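Local coordinates for protein pyroglutamyl-peptidase I (Fervidobacterium islandicum, PDB 6LTQ) that removes pyroglutamate from the amino terminus of peptides, as a pyrrolidone carboxyl peptidase from a thermophilic, keratin-degrading bacterium, at residues G26-K38 and H180-E192. Residues are numbered along the deposited sequence; the frame is centred on the assembly and turned at random.
Sequences GGEKVNPSMRIVK and HLPFLPEQVATKE
L181 and I36 meet tip to tip, their CD1 atoms 3.6 Å apart, where helix 32-40 packs over the end of strand 175-181 in the alpha/beta fold of the pyroglutamyl peptidases. One residue back, H180 hydrogen-bonds the oxidised cysteine at position 156, consistent with the Cys-His pair of this family's active site. P32 suits the first turn of its helix, where no backbone N-H is needed, and lays CB 4.0 Å from L184 CG. Just before it, N31 caps the helix: OD1 accepts from both S33 N and S33 OG.

Farther out, Q187 lies across V30, its CG 3.6 Å from V30 CG1. An amide suits this place because it can accept and donate at once: OE1 takes L184 N (2.9 Å), while NE2 donates to Q83 and, from above the carboxylate plane, to E28 OE1. A leucine in place of Q187 would probably leave L184 N without its acceptor and E28 freer to turn.

At the outer, polar edge, R35 NH2 and E186 OE1 form a long salt bridge (3.8 Å). K191 is long and flexible enough to fold back (chi2 -75°), so that one ammonium serves two acceptors: NZ bonds Q187 O and meets the syn lone pair of E28 OE2 at 2.6 Å.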
ATOM      1  N   GLY D  26      12.764 -18.765  -1.775  1.00 28.95           N
ATOM      2  CA  GLY D  26      13.067 -17.352  -1.624  1.00 28.41           C
ATOM      3  C   GLY D  26      13.705 -16.977  -0.305  1.00 35.59           C
ATOM      4  O   GLY D  26      13.552 -15.838   0.149  1.00 40.34           O
ATOM      5  N   GLY D  27      14.401 -17.909   0.340  1.00 29.41           N
ATOM      6  CA  GLY D  27      15.026 -17.637   1.611  1.00 29.28           C
ATOM      7  C   GLY D  27      14.167 -17.918   2.824  1.00 35.64           C
ATOM      8  O   GLY D  27      14.662 -17.793   3.953  1.00 43.94           O
ATOM      9  N   GLU D  28      12.900 -18.274   2.643  1.00 27.72           N
ATOM     10  CA  GLU D  28      12.066 -18.639   3.780  1.00 29.42           C
ATOM     11  C   GLU D  28      12.413 -20.042   4.269  1.00 29.60           C
ATOM     12  O   GLU D  28      12.848 -20.897   3.498  1.00 35.56           O
ATOM     13  CB  GLU D  28      10.582 -18.561   3.403  1.00 25.10           C
ATOM     14  CG  GLU D  28      10.117 -17.160   2.971  1.00 27.89           C
ATOM     15  CD  GLU D  28      10.101 -16.151   4.126  1.00 28.62           C
ATOM     16  OE1 GLU D  28       9.915 -16.570   5.297  1.00 25.71           O
ATOM     17  OE2 GLU D  28      10.284 -14.937   3.858  1.00 29.30           O
ATOM     18  N   LYS D  29      12.211 -20.280   5.564  1.00 25.64           N
ATOM     19  CA  LYS D  29      12.390 -21.619   6.113  1.00 30.76           C
ATOM     20  C   LYS D  29      11.085 -22.393   6.201  1.00 28.76           C
ATOM     21  O   LYS D  29      11.102 -23.585   6.515  1.00 28.42           O
ATOM     22  CB  LYS D  29      13.052 -21.551   7.495  1.00 44.53           C
ATOM     23  CG  LYS D  29      12.740 -20.285   8.282  1.00 45.72           C
ATOM     24  CD  LYS D  29      13.534 -20.211   9.588  1.00 58.57           C
ATOM     25  CE  LYS D  29      12.950 -21.131  10.651  1.00 54.11           C
ATOM     26  NZ  LYS D  29      13.308 -20.701  12.035  1.00 59.40           N
ATOM     27  N   VAL D  30       9.952 -21.738   5.965  1.00 24.35           N
ATOM     28  CA  VAL D  30       8.653 -22.389   6.000  1.00 17.36           C
ATOM     29  C   VAL D  30       7.822 -21.859   4.831  1.00 19.49           C
ATOM     30  O   VAL D  30       8.134 -20.831   4.229  1.00 22.34           O
ATOM     31  CB  VAL D  30       7.924 -22.149   7.346  1.00 28.19           C
ATOM     32  CG1 VAL D  30       7.382 -20.730   7.426  1.00 20.80           C
ATOM     33  CG2 VAL D  30       6.812 -23.126   7.526  1.00 36.46           C
ATOM     34  N   ASN D  31       6.772 -22.588   4.514  1.00 19.83           N
ATOM     35  CA  ASN D  31       5.794 -22.169   3.519  1.00 23.12           C
ATOM     36  C   ASN D  31       4.412 -22.473   4.077  1.00 23.32           C
ATOM     37  O   ASN D  31       4.122 -23.630   4.414  1.00 20.97           O
ATOM     38  CB  ASN D  31       6.032 -22.889   2.187  1.00 21.48           C
ATOM     39  CG  ASN D  31       5.162 -22.341   1.054  1.00 24.37           C
ATOM     40  OD1 ASN D  31       3.985 -22.012   1.257  1.00 19.73           O
ATOM     41  ND2 ASN D  31       5.729 -22.285  -0.155  1.00 20.46           N
ATOM     42  N   PRO D  32       3.534 -21.466   4.211  1.00 21.74           N
ATOM     43  CA  PRO D  32       2.202 -21.743   4.777  1.00 16.24           C
ATOM     44  C   PRO D  32       1.424 -22.812   4.025  1.00 20.32           C
ATOM     45  O   PRO D  32       0.647 -23.544   4.650  1.00 17.89           O
ATOM     46  CB  PRO D  32       1.494 -20.373   4.705  1.00 18.27           C
ATOM     47  CG  PRO D  32       2.213 -19.634   3.613  1.00 17.96           C
ATOM     48  CD  PRO D  32       3.655 -20.071   3.741  1.00 19.50           C
ATOM     49  N   SER D  33       1.549 -22.887   2.698  1.00 19.75           N
ATOM     50  CA  SER D  33       0.851 -23.946   1.967  1.00 19.32           C
ATOM     51  C   SER D  33       1.306 -25.333   2.429  1.00 18.23           C
ATOM     52  O   SER D  33       0.477 -26.221   2.644  1.00 18.02           O
ATOM     53  CB  SER D  33       1.014 -23.774   0.455  1.00 15.62           C
ATOM     54  OG  SER D  33       2.360 -23.833   0.030  1.00 17.18           O
ATOM     55  N   MET D  34       2.616 -25.539   2.561  1.00 19.55           N
ATOM     56  CA  MET D  34       3.120 -26.835   3.029  1.00 24.84           C
ATOM     57  C   MET D  34       2.619 -27.144   4.441  1.00 26.75           C
ATOM     58  O   MET D  34       2.152 -28.258   4.715  1.00 24.35           O
ATOM     59  CB  MET D  34       4.655 -26.832   2.979  1.00 23.53           C
ATOM     60  CG  MET D  34       5.389 -28.161   3.382  1.00 16.88           C
ATOM     61  SD  MET D  34       7.151 -27.928   3.069  1.00 31.01           S
ATOM     62  CE  MET D  34       7.815 -29.349   3.945  1.00 47.71           C
ATOM     63  N   ARG D  35       2.662 -26.158   5.346  1.00 20.14           N
ATOM     64  CA  ARG D  35       2.221 -26.414   6.720  1.00 24.72           C
ATOM     65  C   ARG D  35       0.743 -26.780   6.791  1.00 28.15           C
ATOM     66  O   ARG D  35       0.367 -27.687   7.541  1.00 27.53           O
ATOM     67  CB  ARG D  35       2.483 -25.203   7.611  1.00 26.30           C
ATOM     68  CG  ARG D  35       3.928 -24.829   7.712  1.00 39.06           C
ATOM     69  CD  ARG D  35       4.620 -25.611   8.807  1.00 47.94           C
ATOM     70  NE  ARG D  35       3.959 -25.445  10.094  1.00 46.37           N
ATOM     71  CZ  ARG D  35       4.314 -24.540  10.999  1.00 65.75           C
ATOM     72  NH1 ARG D  35       3.659 -24.461  12.151  1.00 73.28           N
ATOM     73  NH2 ARG D  35       5.323 -23.712  10.750  1.00 55.08           N
ATOM     74  N   ILE D  36      -0.116 -26.086   6.030  1.00 28.25           N
ATOM     75  CA  ILE D  36      -1.547 -26.406   6.044  1.00 19.83           C
ATOM     76  C   ILE D  36      -1.788 -27.810   5.508  1.00 24.90           C
ATOM     77  O   ILE D  36      -2.642 -28.552   6.016  1.00 21.01           O
ATOM     78  CB  ILE D  36      -2.361 -25.379   5.232  1.00 20.76           C
ATOM     79  CG1 ILE D  36      -2.309 -23.985   5.850  1.00 20.29           C
ATOM     80  CG2 ILE D  36      -3.832 -25.833   5.090  1.00 19.57           C
ATOM     81  CD1 ILE D  36      -3.045 -22.954   4.975  1.00 19.95           C
ATOM     82  N   VAL D  37      -1.090 -28.169   4.428  1.00 19.43           N
ATOM     83  CA  VAL D  37      -1.279 -29.491   3.844  1.00 22.53           C
ATOM     84  C   VAL D  37      -0.889 -30.566   4.861  1.00 31.61           C
ATOM     85  O   VAL D  37      -1.622 -31.544   5.062  1.00 25.31           O
ATOM     86  CB  VAL D  37      -0.471 -29.619   2.539  1.00 24.14           C
ATOM     87  CG1 VAL D  37      -0.415 -31.094   2.096  1.00 27.51           C
ATOM     88  CG2 VAL D  37      -1.088 -28.766   1.419  1.00 21.08           C
ATOM     89  N   LYS D  38       0.242 -30.366   5.543  1.00 29.45           N
ATOM     90  CA  LYS D  38       0.663 -31.298   6.592  1.00 30.49           C
ATOM     91  C   LYS D  38      -0.369 -31.353   7.704  1.00 30.01           C
ATOM     92  O   LYS D  38      -0.687 -32.431   8.214  1.00 39.84           O
ATOM     93  CB  LYS D  38       2.028 -30.892   7.163  1.00 34.89           C
ATOM     94  CG  LYS D  38       3.201 -31.002   6.188  1.00 40.31           C
ATOM     95  CD  LYS D  38       4.529 -30.620   6.882  1.00 63.02           C
ATOM     96  CE  LYS D  38       4.418 -29.297   7.667  1.00 58.84           C
ATOM     97  NZ  LYS D  38       5.733 -28.738   8.110  1.00 66.46           N
ATOM     98  N   HIS D 180      -4.122 -18.501  -2.862  1.00 12.48           N
ATOM     99  CA  HIS D 180      -2.948 -17.857  -2.307  1.00 12.19           C
ATOM    100  C   HIS D 180      -3.162 -17.486  -0.847  1.00 14.18           C
ATOM    101  O   HIS D 180      -4.257 -17.096  -0.434  1.00 15.41           O
ATOM    102  CB  HIS D 180      -2.571 -16.621  -3.118  1.00 14.61           C
ATOM    103  CG  HIS D 180      -1.522 -16.888  -4.156  1.00 18.55           C
ATOM    104  ND1 HIS D 180      -1.636 -16.459  -5.459  1.00 21.72           N
ATOM    105  CD2 HIS D 180      -0.352 -17.575  -4.088  1.00 19.15           C
ATOM    106  CE1 HIS D 180      -0.568 -16.833  -6.143  1.00 20.44           C
ATOM    107  NE2 HIS D 180       0.223 -17.522  -5.338  1.00 22.76           N
ATOM    108  N   LEU D 181      -2.070 -17.552  -0.081  1.00 16.61           N
ATOM    109  CA  LEU D 181      -2.096 -17.444   1.365  1.00 12.84           C
ATOM    110  C   LEU D 181      -1.144 -16.357   1.858  1.00 11.96           C
ATOM    111  O   LEU D 181      -0.035 -16.197   1.316  1.00 12.72           O
ATOM    112  CB  LEU D 181      -1.688 -18.781   2.024  1.00 11.76           C
ATOM    113  CG  LEU D 181      -2.509 -19.991   1.606  1.00 17.41           C
ATOM    114  CD1 LEU D 181      -1.737 -21.279   2.008  1.00 17.76           C
ATOM    115  CD2 LEU D 181      -3.892 -19.934   2.248  1.00 15.30           C
ATOM    116  N   PRO D 182      -1.545 -15.633   2.904  1.00 15.30           N
ATOM    117  CA  PRO D 182      -0.633 -14.666   3.530  1.00 12.58           C
ATOM    118  C   PRO D 182       0.595 -15.350   4.110  1.00 15.89           C
ATOM    119  O   PRO D 182       0.601 -16.553   4.367  1.00 12.88           O
ATOM    120  CB  PRO D 182      -1.481 -14.048   4.663  1.00 12.29           C
ATOM    121  CG  PRO D 182      -2.927 -14.252   4.235  1.00 14.80           C
ATOM    122  CD  PRO D 182      -2.905 -15.591   3.482  1.00 14.58           C
ATOM    123  N   PHE D 183       1.640 -14.553   4.327  1.00 13.99           N
ATOM    124  CA  PHE D 183       2.714 -14.970   5.226  1.00 13.59           C
ATOM    125  C   PHE D 183       2.142 -15.416   6.569  1.00 16.04           C
ATOM    126  O   PHE D 183       1.145 -14.871   7.055  1.00 12.39           O
ATOM    127  CB  PHE D 183       3.665 -13.810   5.488  1.00 13.41           C
ATOM    128  CG  PHE D 183       4.752 -13.650   4.478  1.00 15.61           C
ATOM    129  CD1 PHE D 183       5.427 -14.749   3.965  1.00 16.15           C
ATOM    130  CD2 PHE D 183       5.137 -12.392   4.088  1.00 14.66           C
ATOM    131  CE1 PHE D 183       6.465 -14.580   3.071  1.00 17.47           C
ATOM    132  CE2 PHE D 183       6.178 -12.215   3.176  1.00 21.88           C
ATOM    133  CZ  PHE D 183       6.838 -13.313   2.675  1.00 18.89           C
ATOM    134  N   LEU D 184       2.786 -16.412   7.182  1.00 12.93           N
ATOM    135  CA  LEU D 184       2.570 -16.663   8.595  1.00 14.51           C
ATOM    136  C   LEU D 184       3.209 -15.545   9.418  1.00 10.08           C
ATOM    137  O   LEU D 184       4.198 -14.940   8.994  1.00 14.44           O
ATOM    138  CB  LEU D 184       3.174 -18.012   9.022  1.00 13.06           C
ATOM    139  CG  LEU D 184       2.587 -19.260   8.351  1.00 15.30           C
ATOM    140  CD1 LEU D 184       3.433 -20.492   8.718  1.00 17.75           C
ATOM    141  CD2 LEU D 184       1.126 -19.494   8.725  1.00 13.68           C
ATOM    142  N   PRO D 185       2.672 -15.261  10.604  1.00 12.56           N
ATOM    143  CA  PRO D 185       3.290 -14.220  11.445  1.00 15.71           C
ATOM    144  C   PRO D 185       4.774 -14.463  11.697  1.00 17.29           C
ATOM    145  O   PRO D 185       5.568 -13.508  11.670  1.00 14.95           O
ATOM    146  CB  PRO D 185       2.463 -14.276  12.731  1.00 13.24           C
ATOM    147  CG  PRO D 185       1.135 -14.837  12.298  1.00 14.54           C
ATOM    148  CD  PRO D 185       1.457 -15.831  11.203  1.00  8.45           C
ATOM    149  N   GLU D 186       5.193 -15.722  11.865  1.00 16.34           N
ATOM    150  CA  GLU D 186       6.618 -15.971  12.100  1.00 20.18           C
ATOM    151  C   GLU D 186       7.487 -15.555  10.914  1.00 20.40           C
ATOM    152  O   GLU D 186       8.659 -15.193  11.100  1.00 21.03           O
ATOM    153  CB  GLU D 186       6.840 -17.443  12.429  1.00 20.01           C
ATOM    154  CG  GLU D 186       6.484 -18.362  11.293  1.00 16.56           C
ATOM    155  CD  GLU D 186       6.279 -19.780  11.760  1.00 34.48           C
ATOM    156  OE1 GLU D 186       7.233 -20.584  11.631  1.00 31.40           O
ATOM    157  OE2 GLU D 186       5.173 -20.081  12.262  1.00 33.00           O
ATOM    158  N   GLN D 187       6.938 -15.578   9.692  1.00 15.26           N
ATOM    159  CA  GLN D 187       7.704 -15.147   8.522  1.00 17.98           C
ATOM    160  C   GLN D 187       7.856 -13.633   8.465  1.00 18.99           C
ATOM    161  O   GLN D 187       8.822 -13.133   7.879  1.00 21.31           O
ATOM    162  CB  GLN D 187       7.044 -15.626   7.222  1.00 16.14           C
ATOM    163  CG  GLN D 187       6.947 -17.153   7.108  1.00 15.81           C
ATOM    164  CD  GLN D 187       6.227 -17.611   5.852  1.00 20.22           C
ATOM    165  OE1 GLN D 187       4.997 -17.665   5.819  1.00 17.76           O
ATOM    166  NE2 GLN D 187       6.999 -17.951   4.806  1.00 17.76           N
ATOM    167  N   VAL D 188       6.893 -12.889   9.010  1.00 15.42           N
ATOM    168  CA  VAL D 188       7.044 -11.434   9.025  1.00 17.41           C
ATOM    169  C   VAL D 188       7.907 -11.015  10.201  1.00 16.65           C
ATOM    170  O   VAL D 188       8.645 -10.026  10.117  1.00 20.03           O
ATOM    171  CB  VAL D 188       5.671 -10.741   9.054  1.00 15.46           C
ATOM    172  CG1 VAL D 188       5.806  -9.206   9.252  1.00 12.89           C
ATOM    173  CG2 VAL D 188       4.904 -11.044   7.752  1.00 14.75           C
ATOM    174  N   ALA D 189       7.849 -11.766  11.297  1.00 17.50           N
ATOM    175  CA  ALA D 189       8.596 -11.384  12.493  1.00 18.82           C
ATOM    176  C   ALA D 189      10.108 -11.323  12.253  1.00 24.81           C
ATOM    177  O   ALA D 189      10.808 -10.614  12.985  1.00 23.07           O
ATOM    178  CB  ALA D 189       8.252 -12.345  13.625  1.00 19.26           C
ATOM    179  N   THR D 190      10.621 -12.022  11.238  1.00 24.14           N
ATOM    180  CA  THR D 190      12.049 -12.034  10.907  1.00 35.00           C
ATOM    181  C   THR D 190      12.474 -10.958   9.908  1.00 32.40           C
ATOM    182  O   THR D 190      13.663 -10.876   9.579  1.00 26.78           O
ATOM    183  CB  THR D 190      12.452 -13.409  10.370  1.00 29.51           C
ATOM    184  OG1 THR D 190      11.780 -13.654   9.130  1.00 35.49           O
ATOM    185  CG2 THR D 190      12.068 -14.486  11.364  1.00 26.81           C
ATOM    186  N   LYS D 191      11.547 -10.145   9.407  1.00 23.86           N
ATOM    187  CA  LYS D 191      11.823  -9.221   8.303  1.00 25.93           C
ATOM    188  C   LYS D 191      12.470  -7.923   8.799  1.00 34.75           C
ATOM    189  O   LYS D 191      12.211  -7.457   9.910  1.00 31.99           O
ATOM    190  CB  LYS D 191      10.535  -8.915   7.537  1.00 23.90           C
ATOM    191  CG  LYS D 191       9.896 -10.140   6.905  1.00 25.80           C
ATOM    192  CD  LYS D 191      10.623 -10.631   5.676  1.00 31.23           C
ATOM    193  CE  LYS D 191       9.988 -11.870   5.006  1.00 30.87           C
ATOM    194  NZ  LYS D 191      10.274 -13.132   5.735  1.00 29.33           N
ATOM    195  N   GLU D 192      13.232  -7.306   7.908  1.00 41.40           N
ATOM    196  CA  GLU D 192      14.161  -6.202   8.072  1.00 41.93           C
ATOM    197  C   GLU D 192      13.447  -4.939   7.674  1.00 39.77           C
ATOM    198  O   GLU D 192      12.603  -4.999   6.797  1.00 45.25           O
ATOM    199  CB  GLU D 192      15.175  -6.460   6.988  1.00 53.72           C
ATOM    200  CG  GLU D 192      14.314  -7.147   5.959  1.00 75.10           C
ATOM    201  CD  GLU D 192      14.934  -7.745   4.789  1.00 87.30           C
ATOM    202  OE1 GLU D 192      14.452  -8.812   4.274  1.00 83.55           O
ATOM    203  OE2 GLU D 192      15.936  -7.163   4.233  1.00102.93           O
TER
HETATM  204  O   HOH W   1      11.496 -15.667   7.537  1.00 48.86           O